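Local coordinates for protein esterase (Capnocytophaga ochracea, PDB 4W9R) that is of unknown function but adopts the alpha/beta-hydrolase fold shared by members of the putative esterase family, at residues 40-45 with 120-125; 48-53 with 223-228; 127-132 with 142-147; 146-151 with 183-188; 175-180 with 207-212. All blocks are in the same frame, centred on the assembly; numbering follows the deposited sequence.

Contact 1 (40-45 with 120-125)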
# COMPACT_ATOMS: atom_id res chain seq x y z
N VAL B 40 15.50 -1.59 3.69
CA VAL B 40 14.76 -0.33 3.71
C VAL B 40 15.51 0.74 4.50
O VAL B 40 15.69 0.61 5.72
CB VAL B 40 13.36 -0.51 4.32
CG1 VAL B 40 12.60 0.80 4.28
CG2 VAL B 40 12.60 -1.60 3.57
N LEU B 41 15.96 1.78 3.81
CA LEU B 41 16.77 2.84 4.42
C LEU B 41 15.95 3.85 5.21
O LEU B 41 16.44 4.50 6.14
CB LEU B 41 17.58 3.56 3.34
CG LEU B 41 18.37 2.64 2.41
CD1 LEU B 41 19.14 3.46 1.39
CD2 LEU B 41 19.30 1.75 3.20
N ASN B 42 14.69 3.99 4.81
CA ASN B 42 13.75 4.98 5.34
C ASN B 42 12.87 4.47 6.47
O ASN B 42 11.89 5.11 6.85
CB ASN B 42 12.91 5.55 4.21
CG ASN B 42 13.69 6.53 3.35
OD1 ASN B 42 13.99 6.26 2.19
ND2 ASN B 42 14.06 7.66 3.93
N ALA B 43 13.20 3.28 6.98
CA ALA B 43 12.28 2.39 7.68
C ALA B 43 11.39 3.00 8.76
O ALA B 43 10.33 2.46 9.05
CB ALA B 43 13.08 1.25 8.29
N GLU B 44 11.80 4.11 9.38
CA GLU B 44 10.93 4.77 10.36
C GLU B 44 9.53 5.05 9.77
O GLU B 44 8.54 5.09 10.50
CB GLU B 44 11.56 6.07 10.86
CG GLU B 44 11.69 7.18 9.82
CD GLU B 44 12.91 7.03 8.94
OE1 GLU B 44 13.69 6.08 9.16
OE2 GLU B 44 13.09 7.86 8.03
N THR B 45 9.47 5.22 8.45
CA THR B 45 8.21 5.37 7.73
C THR B 45 7.90 4.14 6.88
O THR B 45 6.87 3.49 7.07
CB THR B 45 8.21 6.63 6.84
OG1 THR B 45 9.37 6.64 6.01
CG2 THR B 45 8.19 7.88 7.70
N ILE B 120 15.00 -0.47 -0.93
CA ILE B 120 13.91 0.48 -1.08
C ILE B 120 14.20 1.74 -0.27
O ILE B 120 14.53 1.65 0.92
CB ILE B 120 12.56 -0.11 -0.64
CG1 ILE B 120 12.25 -1.37 -1.43
CG2 ILE B 120 11.45 0.92 -0.81
CD1 ILE B 120 10.93 -2.01 -1.06
N ALA B 121 14.10 2.89 -0.91
CA ALA B 121 14.37 4.16 -0.23
C ALA B 121 13.54 5.29 -0.82
O ALA B 121 13.04 5.20 -1.94
CB ALA B 121 15.85 4.48 -0.31
N SER B 122 13.41 6.37 -0.06
CA SER B 122 12.66 7.54 -0.51
C SER B 122 13.42 8.84 -0.25
O SER B 122 14.34 8.87 0.56
CB SER B 122 11.28 7.59 0.17
OG SER B 122 11.40 7.81 1.56
N GLU B 123 13.01 9.90 -0.95
CA GLU B 123 13.63 11.22 -0.83
C GLU B 123 15.13 11.19 -1.10
O GLU B 123 15.57 10.65 -2.12
CB GLU B 123 13.35 11.81 0.56
CG GLU B 123 11.92 12.31 0.75
CD GLU B 123 10.92 11.18 0.96
OE1 GLU B 123 11.12 10.37 1.89
OE2 GLU B 123 9.93 11.11 0.19
N GLU B 124 15.92 11.76 -0.19
CA GLU B 124 17.37 11.82 -0.37
C GLU B 124 17.98 10.42 -0.46
O GLU B 124 18.82 10.15 -1.32
CB GLU B 124 18.03 12.61 0.76
CG GLU B 124 17.75 14.11 0.73
CD GLU B 124 16.40 14.46 1.34
OE1 GLU B 124 15.75 13.57 1.92
OE2 GLU B 124 15.99 15.64 1.23
N ALA B 125 17.55 9.54 0.44
CA ALA B 125 18.01 8.15 0.43
C ALA B 125 17.59 7.45 -0.86
O ALA B 125 18.29 6.57 -1.36
CB ALA B 125 17.49 7.41 1.64
O HOH W 1 15.92 10.24 2.61
O HOH W 2 9.00 7.64 3.34
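The carboxamide of N42 is held between S122 and A125: the S122 hydroxyl OG sits over one face, 3.2 Å from N42 CG, while A125 CB comes obliquely from the other side, 3.7 Å from OD1. At the ND2 edge a water accepts a weak hydrogen bond. This is the core of an alpha/beta-hydrolase fold, where the parallel strands 35-40 and 116-122 both run out into helices. The second turn is shaped like a nucleophile elbow: E123, at a positive phi of 57°, stands where the nucleophile would be expected by analogy with other alpha/beta-hydrolases. With CG anti to its carbonyl carbon (chi1 -75°), N42 turns its OD1 end to the backbone N of S122, in a hydrogen bond modelled too short for its length to be trusted. L41 N donates to I120 O at 3.2 Å, and L41 CD1 packs against A121 CB at 3.8 Å. A second water joins T45 OG1 to S122 OG. With alanine at S122, this water and E123 OE1 would probably each lose a partner, and the N42 face its cover. E123 OE2 is engaged by K221 and N148. S122 OG donates to E123 OE1 over 2.6 Å, approaching 45° out of the carboxylate plane.

Contact 2 (48-53 with 223-228)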
# COMPACT_ATOMS: atom_id res chain seq x y z
N GLU B 48 6.97 -0.64 7.80
CA GLU B 48 5.71 -1.36 8.00
C GLU B 48 4.88 -1.50 6.71
O GLU B 48 4.30 -2.57 6.49
CB GLU B 48 4.88 -0.67 9.09
CG GLU B 48 5.49 -0.76 10.47
CD GLU B 48 4.56 -0.25 11.55
OE1 GLU B 48 3.36 -0.06 11.26
OE2 GLU B 48 5.03 -0.04 12.69
N PRO B 49 4.81 -0.45 5.87
CA PRO B 49 4.13 -0.69 4.59
C PRO B 49 4.81 -1.75 3.72
O PRO B 49 4.12 -2.54 3.09
CB PRO B 49 4.19 0.69 3.91
CG PRO B 49 4.21 1.64 5.04
CD PRO B 49 5.06 0.98 6.09
N VAL B 50 6.14 -1.76 3.70
CA VAL B 50 6.87 -2.77 2.93
C VAL B 50 6.63 -4.17 3.47
O VAL B 50 6.31 -5.09 2.72
CB VAL B 50 8.39 -2.48 2.91
CG1 VAL B 50 9.16 -3.68 2.36
CG2 VAL B 50 8.69 -1.24 2.09
N VAL B 51 6.77 -4.32 4.79
CA VAL B 51 6.57 -5.62 5.43
C VAL B 51 5.14 -6.13 5.23
O VAL B 51 4.93 -7.30 4.93
CB VAL B 51 6.88 -5.55 6.94
CG1 VAL B 51 6.49 -6.85 7.63
CG2 VAL B 51 8.35 -5.25 7.16
N SER B 52 4.16 -5.25 5.39
CA SER B 52 2.76 -5.66 5.25
C SER B 52 2.44 -6.08 3.82
O SER B 52 1.63 -6.98 3.60
CB SER B 52 1.82 -4.54 5.69
OG SER B 52 1.89 -3.44 4.80
N MSE B 53 3.06 -5.42 2.84
CA MSE B 53 2.77 -5.71 1.44
C MSE B 53 3.47 -6.97 0.93
O MSE B 53 2.96 -7.64 0.04
CB MSE B 53 3.12 -4.51 0.56
CG MSE B 53 2.18 -3.32 0.74
SE MSE B 53 2.50 -1.84 -0.49
CE MSE B 53 1.61 -0.41 0.49
N GLN B 223 1.85 3.51 -3.40
CA GLN B 223 1.50 2.85 -4.65
C GLN B 223 2.76 2.40 -5.39
O GLN B 223 2.74 1.43 -6.13
CB GLN B 223 0.68 3.79 -5.53
CG GLN B 223 -0.64 4.21 -4.90
CD GLN B 223 -1.43 5.16 -5.78
OE1 GLN B 223 -1.80 4.83 -6.90
NE2 GLN B 223 -1.68 6.36 -5.27
N GLY B 224 3.86 3.12 -5.16
CA GLY B 224 5.13 2.77 -5.76
C GLY B 224 5.65 1.44 -5.26
O GLY B 224 6.13 0.62 -6.05
N ILE B 225 5.54 1.22 -3.96
CA ILE B 225 5.95 -0.04 -3.35
C ILE B 225 5.11 -1.20 -3.89
O ILE B 225 5.64 -2.25 -4.24
CB ILE B 225 5.82 -0.00 -1.82
CG1 ILE B 225 6.67 1.13 -1.24
CG2 ILE B 225 6.23 -1.34 -1.21
CD1 ILE B 225 6.53 1.30 0.25
N ALA B 226 3.80 -0.98 -3.96
CA ALA B 226 2.88 -2.00 -4.44
C ALA B 226 3.20 -2.41 -5.88
O ALA B 226 3.24 -3.60 -6.20
CB ALA B 226 1.45 -1.50 -4.35
N GLN B 227 3.44 -1.42 -6.73
CA GLN B 227 3.76 -1.68 -8.13
C GLN B 227 5.12 -2.35 -8.29
O GLN B 227 5.26 -3.32 -9.04
CB GLN B 227 3.73 -0.38 -8.93
CG GLN B 227 2.34 0.20 -9.12
CD GLN B 227 2.33 1.42 -10.01
OE1 GLN B 227 3.37 1.82 -10.55
NE2 GLN B 227 1.16 2.03 -10.18
N ALA B 228 6.12 -1.84 -7.57
CA ALA B 228 7.49 -2.34 -7.69
C ALA B 228 7.58 -3.81 -7.31
O ALA B 228 8.16 -4.61 -8.04
CB ALA B 228 8.43 -1.51 -6.84
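I225 reaches from helix 223-228 toward helix 48-53 and divides its two branches between V50 and M53. Its CD1 methyl meets V50 CG2 at 3.8 Å, and its CG2 methyl touches the selenium SE of M53, modelled as selenomethionine, also at 3.8 Å. Both pairs of side chains cross at about a right angle, and this is the closely packed part of the contact. The long M53 side chain is extended beyond CG (chi2 -174°), which carries SE across the gap to lie against the start of A226 as well, 3.8 Å from the A226 backbone N and 4.0 Å from A226 CB. The packing thins toward P49, whose CB is 4.4 Å from I225 CD1.

The two helices, 43-59 and 217-232, lie on the same side of the central sheet of the alpha/beta-hydrolase fold. Their segments run in roughly the same direction, crossing at -34° with axes 10.3 Å apart, and no hydrogen bond passes between them. Beneath I225 the sheet contributes L147, while A226 O accepts a hydrogen bond from Y57 OH.

Away from I225 and M53 the two segments no longer touch, and the flank that carries S52, M53 and Q223 also meets the second subunit. There M53 packs on M53 of the second subunit, S52 OG is hydrogen-bonded to S52 OG of that subunit, and Q223 and Q227 exchange hydrogen bonds with Q227 and Q223 of it.

Contact 3 (127-132 with 142-147)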
# COMPACT_ATOMS: atom_id res chain seq x y z
N PHE B 127 17.47 8.76 -3.79
CA PHE B 127 18.44 9.12 -4.82
C PHE B 127 19.79 8.48 -4.53
O PHE B 127 20.52 8.09 -5.45
CB PHE B 127 18.59 10.64 -4.93
CG PHE B 127 19.55 11.08 -6.00
CD1 PHE B 127 19.23 10.91 -7.33
CD2 PHE B 127 20.76 11.65 -5.67
CE1 PHE B 127 20.11 11.31 -8.32
CE2 PHE B 127 21.65 12.05 -6.65
CZ PHE B 127 21.32 11.88 -7.98
N LEU B 128 20.13 8.37 -3.25
CA LEU B 128 21.37 7.73 -2.83
C LEU B 128 21.42 6.27 -3.27
O LEU B 128 22.48 5.75 -3.63
CB LEU B 128 21.51 7.81 -1.30
CG LEU B 128 22.68 7.04 -0.68
CD1 LEU B 128 24.01 7.62 -1.12
CD2 LEU B 128 22.57 7.03 0.84
N ALA B 129 20.26 5.62 -3.27
CA ALA B 129 20.17 4.21 -3.62
C ALA B 129 20.54 3.94 -5.08
O ALA B 129 20.93 2.83 -5.43
CB ALA B 129 18.76 3.69 -3.33
N ASN B 130 20.41 4.97 -5.92
CA ASN B 130 20.76 4.84 -7.33
C ASN B 130 22.22 4.48 -7.54
O ASN B 130 22.57 3.78 -8.49
CB ASN B 130 20.45 6.14 -8.08
CG ASN B 130 18.96 6.42 -8.16
OD1 ASN B 130 18.14 5.51 -8.19
ND2 ASN B 130 18.62 7.71 -8.22
N TYR B 131 23.07 4.95 -6.63
CA TYR B 131 24.52 4.84 -6.80
C TYR B 131 25.04 3.42 -6.60
O TYR B 131 26.22 3.15 -6.84
CB TYR B 131 25.22 5.80 -5.85
CG TYR B 131 25.16 7.23 -6.33
CD1 TYR B 131 24.03 8.01 -6.11
CD2 TYR B 131 26.22 7.79 -7.03
CE1 TYR B 131 23.97 9.32 -6.56
CE2 TYR B 131 26.16 9.10 -7.48
CZ TYR B 131 25.04 9.86 -7.24
OH TYR B 131 24.98 11.15 -7.70
N TYR B 132 24.17 2.50 -6.18
CA TYR B 132 24.56 1.10 -6.09
C TYR B 132 24.70 0.48 -7.48
O TYR B 132 25.29 -0.59 -7.63
CB TYR B 132 23.54 0.32 -5.24
CG TYR B 132 23.61 0.69 -3.78
CD1 TYR B 132 24.69 0.31 -3.00
CD2 TYR B 132 22.59 1.41 -3.17
CE1 TYR B 132 24.76 0.64 -1.66
CE2 TYR B 132 22.65 1.75 -1.83
CZ TYR B 132 23.74 1.36 -1.08
OH TYR B 132 23.82 1.68 0.25
N ASN B 142 20.19 -6.21 -6.70
CA ASN B 142 19.65 -6.51 -8.02
C ASN B 142 18.32 -5.82 -8.22
O ASN B 142 17.77 -5.81 -9.32
CB ASN B 142 19.50 -8.02 -8.20
CG ASN B 142 20.70 -8.79 -7.70
OD1 ASN B 142 20.62 -9.50 -6.70
ND2 ASN B 142 21.82 -8.64 -8.39
N MSE B 143 17.81 -5.23 -7.14
CA MSE B 143 16.54 -4.52 -7.16
C MSE B 143 16.69 -3.16 -6.49
O MSE B 143 17.07 -3.08 -5.32
CB MSE B 143 15.45 -5.34 -6.47
CG MSE B 143 14.07 -4.70 -6.51
SE MSE B 143 12.79 -5.59 -5.33
CE MSE B 143 13.27 -4.75 -3.64
N ILE B 144 16.40 -2.10 -7.23
CA ILE B 144 16.47 -0.76 -6.68
C ILE B 144 15.15 -0.03 -6.87
O ILE B 144 14.68 0.16 -7.99
CB ILE B 144 17.60 0.06 -7.35
CG1 ILE B 144 18.95 -0.64 -7.14
CG2 ILE B 144 17.64 1.47 -6.78
CD1 ILE B 144 20.11 0.09 -7.78
N VAL B 145 14.53 0.35 -5.76
CA VAL B 145 13.28 1.09 -5.80
C VAL B 145 13.48 2.49 -5.23
O VAL B 145 13.69 2.66 -4.03
CB VAL B 145 12.17 0.36 -5.02
CG1 VAL B 145 10.87 1.14 -5.10
CG2 VAL B 145 11.98 -1.05 -5.56
N SER B 146 13.40 3.49 -6.10
CA SER B 146 13.59 4.87 -5.70
C SER B 146 12.26 5.62 -5.69
O SER B 146 11.69 5.88 -6.75
CB SER B 146 14.59 5.56 -6.64
OG SER B 146 14.83 6.90 -6.25
N LEU B 147 11.79 5.97 -4.50
CA LEU B 147 10.47 6.58 -4.36
C LEU B 147 10.58 8.06 -4.01
O LEU B 147 11.09 8.41 -2.96
CB LEU B 147 9.67 5.85 -3.29
CG LEU B 147 9.50 4.35 -3.50
CD1 LEU B 147 8.85 3.72 -2.29
CD2 LEU B 147 8.68 4.08 -4.76
O HOH W 3 16.06 8.16 -8.60
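I144 lays both its branches against the carbonyl of A129, with CD1 3.7 Å and CG2 3.8 Å from A129 O. The ethyl branch is placed there because CG1 stands anti to the carbonyl carbon (chi1 -59°) and the chain then runs on extended to CD1. Around this centre the packing is wider: I144 CG2 faces A129 CB at 4.3 Å, and I144 CD1 lies equally far from CB of Y132, whose ring turns off to stack on F96 of helix 91-110. Here strand 143-149 returns beside strand 116-122, completing a beta-alpha-beta crossover in which the chain just after helix 123-128 covers one face of the new strand. Two residues further along the strand the contact becomes polar. N130 and S146 do not bond directly; OD1 of N130 passes 3.9 Å from S146 CB, and a water bridges them, accepting from N130 ND2 at 2.6 Å and donating to S146 OG at 2.9 Å. N130 OD1 bonds to Y173 OH of the next strand, which with the water on ND2 sets the turn of the amide. S146 OG has a further partner in the backbone G126 O.

Contact 4 (146-151 with 183-188)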
# COMPACT_ATOMS: atom_id res chain seq x y z
N SER B 146 13.40 3.49 -6.10
CA SER B 146 13.59 4.87 -5.70
C SER B 146 12.26 5.62 -5.69
O SER B 146 11.69 5.88 -6.75
CB SER B 146 14.59 5.56 -6.64
OG SER B 146 14.83 6.90 -6.25
N LEU B 147 11.79 5.97 -4.50
CA LEU B 147 10.47 6.58 -4.36
C LEU B 147 10.58 8.06 -4.01
O LEU B 147 11.09 8.41 -2.96
CB LEU B 147 9.67 5.85 -3.29
CG LEU B 147 9.50 4.35 -3.50
CD1 LEU B 147 8.85 3.72 -2.29
CD2 LEU B 147 8.68 4.08 -4.76
N ASN B 148 10.07 8.91 -4.90
CA ASN B 148 10.16 10.36 -4.73
C ASN B 148 11.58 10.82 -4.40
O ASN B 148 11.81 11.41 -3.35
CB ASN B 148 9.19 10.82 -3.63
CG ASN B 148 9.15 12.34 -3.50
OD1 ASN B 148 9.05 13.06 -4.49
ND2 ASN B 148 9.25 12.82 -2.27
N PRO B 149 12.54 10.53 -5.29
CA PRO B 149 13.91 10.92 -4.94
C PRO B 149 14.13 12.42 -5.05
O PRO B 149 13.47 13.07 -5.86
CB PRO B 149 14.74 10.18 -5.99
CG PRO B 149 13.85 10.12 -7.18
CD PRO B 149 12.45 9.94 -6.63
N VAL B 150 15.02 12.96 -4.23
CA VAL B 150 15.50 14.31 -4.45
C VAL B 150 16.78 14.17 -5.26
O VAL B 150 17.81 13.74 -4.74
CB VAL B 150 15.79 15.04 -3.12
CG1 VAL B 150 16.24 16.47 -3.39
CG2 VAL B 150 14.57 15.01 -2.22
N ALA B 151 16.72 14.55 -6.53
CA ALA B 151 17.79 14.16 -7.44
C ALA B 151 18.75 15.28 -7.82
O ALA B 151 18.55 16.44 -7.48
CB ALA B 151 17.19 13.55 -8.70
N LYS B 183 6.61 20.56 -6.40
CA LYS B 183 7.04 21.06 -7.71
C LYS B 183 8.55 21.21 -7.92
O LYS B 183 9.07 20.81 -8.96
CB LYS B 183 6.37 22.40 -8.00
CG LYS B 183 6.64 22.91 -9.40
CD LYS B 183 5.92 24.22 -9.68
CE LYS B 183 6.11 24.65 -11.13
NZ LYS B 183 7.54 24.73 -11.50
N VAL B 184 9.25 21.78 -6.94
CA VAL B 184 10.70 21.92 -7.05
C VAL B 184 11.37 20.56 -7.16
O VAL B 184 12.17 20.32 -8.07
CB VAL B 184 11.28 22.69 -5.85
CG1 VAL B 184 12.80 22.57 -5.83
CG2 VAL B 184 10.85 24.14 -5.89
N VAL B 185 11.04 19.67 -6.23
CA VAL B 185 11.57 18.31 -6.22
C VAL B 185 11.12 17.51 -7.44
O VAL B 185 11.92 16.80 -8.06
CB VAL B 185 11.14 17.55 -4.94
CG1 VAL B 185 11.57 16.10 -5.00
CG2 VAL B 185 11.69 18.24 -3.71
N TYR B 186 9.85 17.65 -7.78
CA TYR B 186 9.26 16.93 -8.91
C TYR B 186 9.96 17.24 -10.23
O TYR B 186 10.26 16.34 -11.01
CB TYR B 186 7.77 17.25 -9.02
CG TYR B 186 7.10 16.67 -10.24
CD1 TYR B 186 6.74 15.33 -10.30
CD2 TYR B 186 6.81 17.48 -11.34
CE1 TYR B 186 6.12 14.81 -11.41
CE2 TYR B 186 6.18 16.96 -12.45
CZ TYR B 186 5.84 15.63 -12.49
OH TYR B 186 5.22 15.11 -13.60
N ASP B 187 10.22 18.52 -10.47
CA ASP B 187 10.86 18.95 -11.71
C ASP B 187 12.27 18.38 -11.83
O ASP B 187 12.67 17.91 -12.90
CB ASP B 187 10.91 20.47 -11.80
CG ASP B 187 9.55 21.07 -12.09
OD1 ASP B 187 8.70 20.38 -12.68
OD2 ASP B 187 9.33 22.25 -11.73
N LYS B 188 13.02 18.41 -10.73
CA LYS B 188 14.38 17.88 -10.72
C LYS B 188 14.37 16.38 -10.99
O LYS B 188 15.27 15.85 -11.64
CB LYS B 188 15.07 18.19 -9.39
CG LYS B 188 15.36 19.66 -9.18
CD LYS B 188 16.30 19.90 -8.01
CE LYS B 188 15.71 19.40 -6.70
NZ LYS B 188 16.63 19.63 -5.55
O HOH W 4 14.08 15.31 -7.37
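This is a water-mediated packing contact between the loop leaving strand 143-149 and the first turns of helix 183-196, in the alpha/beta-hydrolase domain near the C-terminal ends of the sheet strands. V185 carries the centre: its CG1 methyl, anti to the backbone N (chi1 174°), rests 3.7 Å from P149 O and 4.0 Å from N148 OD1, with V150 CG2 further off at 4.2 Å. The amide of N148 is tied at both ends, OD1 to N182 and ND2 to E123. On the more exposed side, K188 lies alongside V150 and points the same way; a bend at chi3 (-62°) brings its NZ to 3.8 Å from V150 CG1, while its CD passes A151 O at 4.2 Å. An alanine in place of K188 removes the chain beyond CB, which would probably leave V150 CG1 and the A151 carbonyl more open to solvent. No direct hydrogen bond joins the two segments. Instead one water donates to P149 O and to V185 O, the latter over 2.7 Å, and accepts from A151 N at 2.9 Å. The loop and the helix are therefore coupled through backbone groups that a single water satisfies, with aliphatic carbon packed around it.

Contact 5 (175-180 with 207-212)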
# COMPACT_ATOMS: atom_id res chain seq x y z
N MSE B 175 11.54 3.74 -10.41
CA MSE B 175 11.52 5.10 -9.88
C MSE B 175 10.13 5.72 -9.99
O MSE B 175 9.49 5.62 -11.04
CB MSE B 175 12.55 5.97 -10.60
CG MSE B 175 12.43 7.45 -10.27
SE MSE B 175 13.78 8.53 -11.17
CE MSE B 175 13.10 10.30 -10.73
N ALA B 176 9.68 6.35 -8.92
CA ALA B 176 8.37 7.00 -8.91
C ALA B 176 8.46 8.41 -8.35
O ALA B 176 9.27 8.69 -7.46
CB ALA B 176 7.38 6.17 -8.10
N THR B 177 7.64 9.31 -8.89
CA THR B 177 7.57 10.68 -8.40
C THR B 177 6.15 11.22 -8.48
O THR B 177 5.32 10.69 -9.23
CB THR B 177 8.53 11.60 -9.17
OG1 THR B 177 8.46 12.93 -8.63
CG2 THR B 177 8.17 11.64 -10.65
N ALA B 178 5.87 12.26 -7.71
CA ALA B 178 4.55 12.88 -7.67
C ALA B 178 4.70 14.39 -7.67
O ALA B 178 5.62 14.91 -7.05
CB ALA B 178 3.77 12.41 -6.46
N ASP B 179 3.82 15.09 -8.37
CA ASP B 179 3.95 16.54 -8.52
C ASP B 179 3.20 17.42 -7.52
O ASP B 179 3.43 18.62 -7.47
CB ASP B 179 3.53 16.94 -9.94
CG ASP B 179 2.06 16.69 -10.21
OD1 ASP B 179 1.51 15.73 -9.63
OD2 ASP B 179 1.46 17.45 -11.00
N VAL B 180 2.31 16.85 -6.70
CA VAL B 180 1.45 17.72 -5.89
C VAL B 180 2.18 18.23 -4.66
O VAL B 180 2.58 17.47 -3.78
CB VAL B 180 0.16 17.00 -5.45
CG1 VAL B 180 -0.62 17.87 -4.48
CG2 VAL B 180 -0.69 16.67 -6.66
N TYR B 207 13.62 -1.74 -16.58
CA TYR B 207 13.50 -0.35 -16.13
C TYR B 207 12.05 0.11 -16.06
O TYR B 207 11.29 -0.05 -17.01
CB TYR B 207 14.30 0.56 -17.07
CG TYR B 207 14.25 2.03 -16.71
CD1 TYR B 207 13.21 2.84 -17.16
CD2 TYR B 207 15.25 2.62 -15.95
CE1 TYR B 207 13.16 4.18 -16.84
CE2 TYR B 207 15.21 3.96 -15.63
CZ TYR B 207 14.16 4.74 -16.08
OH TYR B 207 14.12 6.08 -15.76
N HIS B 208 11.68 0.70 -14.92
CA HIS B 208 10.34 1.24 -14.75
C HIS B 208 10.36 2.62 -14.12
O HIS B 208 10.90 2.80 -13.02
CB HIS B 208 9.48 0.30 -13.90
CG HIS B 208 9.20 -1.02 -14.55
ND1 HIS B 208 8.30 -1.17 -15.58
CD2 HIS B 208 9.72 -2.25 -14.32
CE1 HIS B 208 8.26 -2.44 -15.95
NE2 HIS B 208 9.11 -3.12 -15.20
N PHE B 209 9.79 3.60 -14.81
CA PHE B 209 9.59 4.93 -14.24
C PHE B 209 8.12 5.32 -14.28
O PHE B 209 7.55 5.47 -15.36
CB PHE B 209 10.43 5.97 -14.96
CG PHE B 209 10.05 7.39 -14.62
CD1 PHE B 209 10.26 7.88 -13.34
CD2 PHE B 209 9.49 8.22 -15.57
CE1 PHE B 209 9.91 9.18 -13.02
CE2 PHE B 209 9.14 9.52 -15.26
CZ PHE B 209 9.35 10.00 -13.98
N VAL B 210 7.53 5.48 -13.11
CA VAL B 210 6.12 5.83 -13.02
C VAL B 210 5.94 7.25 -12.49
O VAL B 210 6.35 7.56 -11.37
CB VAL B 210 5.35 4.85 -12.12
CG1 VAL B 210 3.89 5.24 -12.04
CG2 VAL B 210 5.50 3.43 -12.64
N ASP B 211 5.34 8.10 -13.31
CA ASP B 211 5.05 9.47 -12.90
C ASP B 211 3.62 9.58 -12.40
O ASP B 211 2.67 9.42 -13.17
CB ASP B 211 5.29 10.43 -14.08
CG ASP B 211 4.93 11.86 -13.74
OD1 ASP B 211 4.93 12.22 -12.55
OD2 ASP B 211 4.65 12.64 -14.68
N PHE B 212 3.46 9.86 -11.11
CA PHE B 212 2.12 10.02 -10.56
C PHE B 212 1.74 11.48 -10.63
O PHE B 212 2.27 12.32 -9.90
CB PHE B 212 2.06 9.54 -9.11
CG PHE B 212 2.30 8.06 -8.94
CD1 PHE B 212 3.59 7.57 -8.78
CD2 PHE B 212 1.24 7.17 -8.92
CE1 PHE B 212 3.81 6.21 -8.62
CE2 PHE B 212 1.46 5.82 -8.75
CZ PHE B 212 2.74 5.34 -8.60
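The carbonyl oxygen M175 O is approached by two backbone groups of the neighbouring strand: V210 N donates to it at 2.9 Å, and the CA-H of F209 points at it with CA 3.3 Å away. The pair is parallel, strand 171-180 beside the outermost strand 205-213 of the sheet, joined through helix 183-196 as a beta-alpha-beta unit at the edge of the alpha/beta-hydrolase fold. Register is kept by three more hydrogen bonds: M175 N to H208 O at 2.8 Å, T177 N to V210 O at 3.3 Å, and F212 N to T177 O at 2.8 Å.

The side chains divide between two faces. M175, T177, F209 and D211 share the face under helix 183-196. There the selenomethionine M175, its CG anti to the backbone N (chi1 170°) and the chain extended beyond, runs alongside F209; CG lies 3.8 Å from F209 CD1, and SE makes an oblique Met-aromatic contact 5.1 Å from the ring centroid. The T177 methyl CG2 also meets this ring at a slant, and on its other flank nears D211, whose OD2 is bonded to Y186 of the helix above. Beyond the paired residues, D179 OD1 bonds to the backbone N of G214.

A176, A178, V210 and F212 look the other way, toward helix 217-232. V210 CG1 lies over one face of the F212 ring, offset toward its rim. At the edge of that ring, near its plane, come T177 O and the A176 methyl, with A176 CB 3.6 Å from F212 CE1.

From the N terminus, contact 1 closes the first loop, joining the end of strand 35-40 to strand 116-122 and the helix after it. Contact 2 opens within that loop, on helix 43-59, and closes far later on helix 217-232; it therefore crosses contact 1 and encloses contacts 3, 4 and 5. Contact 3 follows contact 1 in series as a short closure onto strand 143-149, and contact 4 begins on that same strand, sharing S146 and L147 with it. Contacts 4 and 5 cross, since strand 171-180 precedes helix 183-196 and strand 205-213 follows it. Together they tie neighbouring strands of the sheet to helices on both its faces.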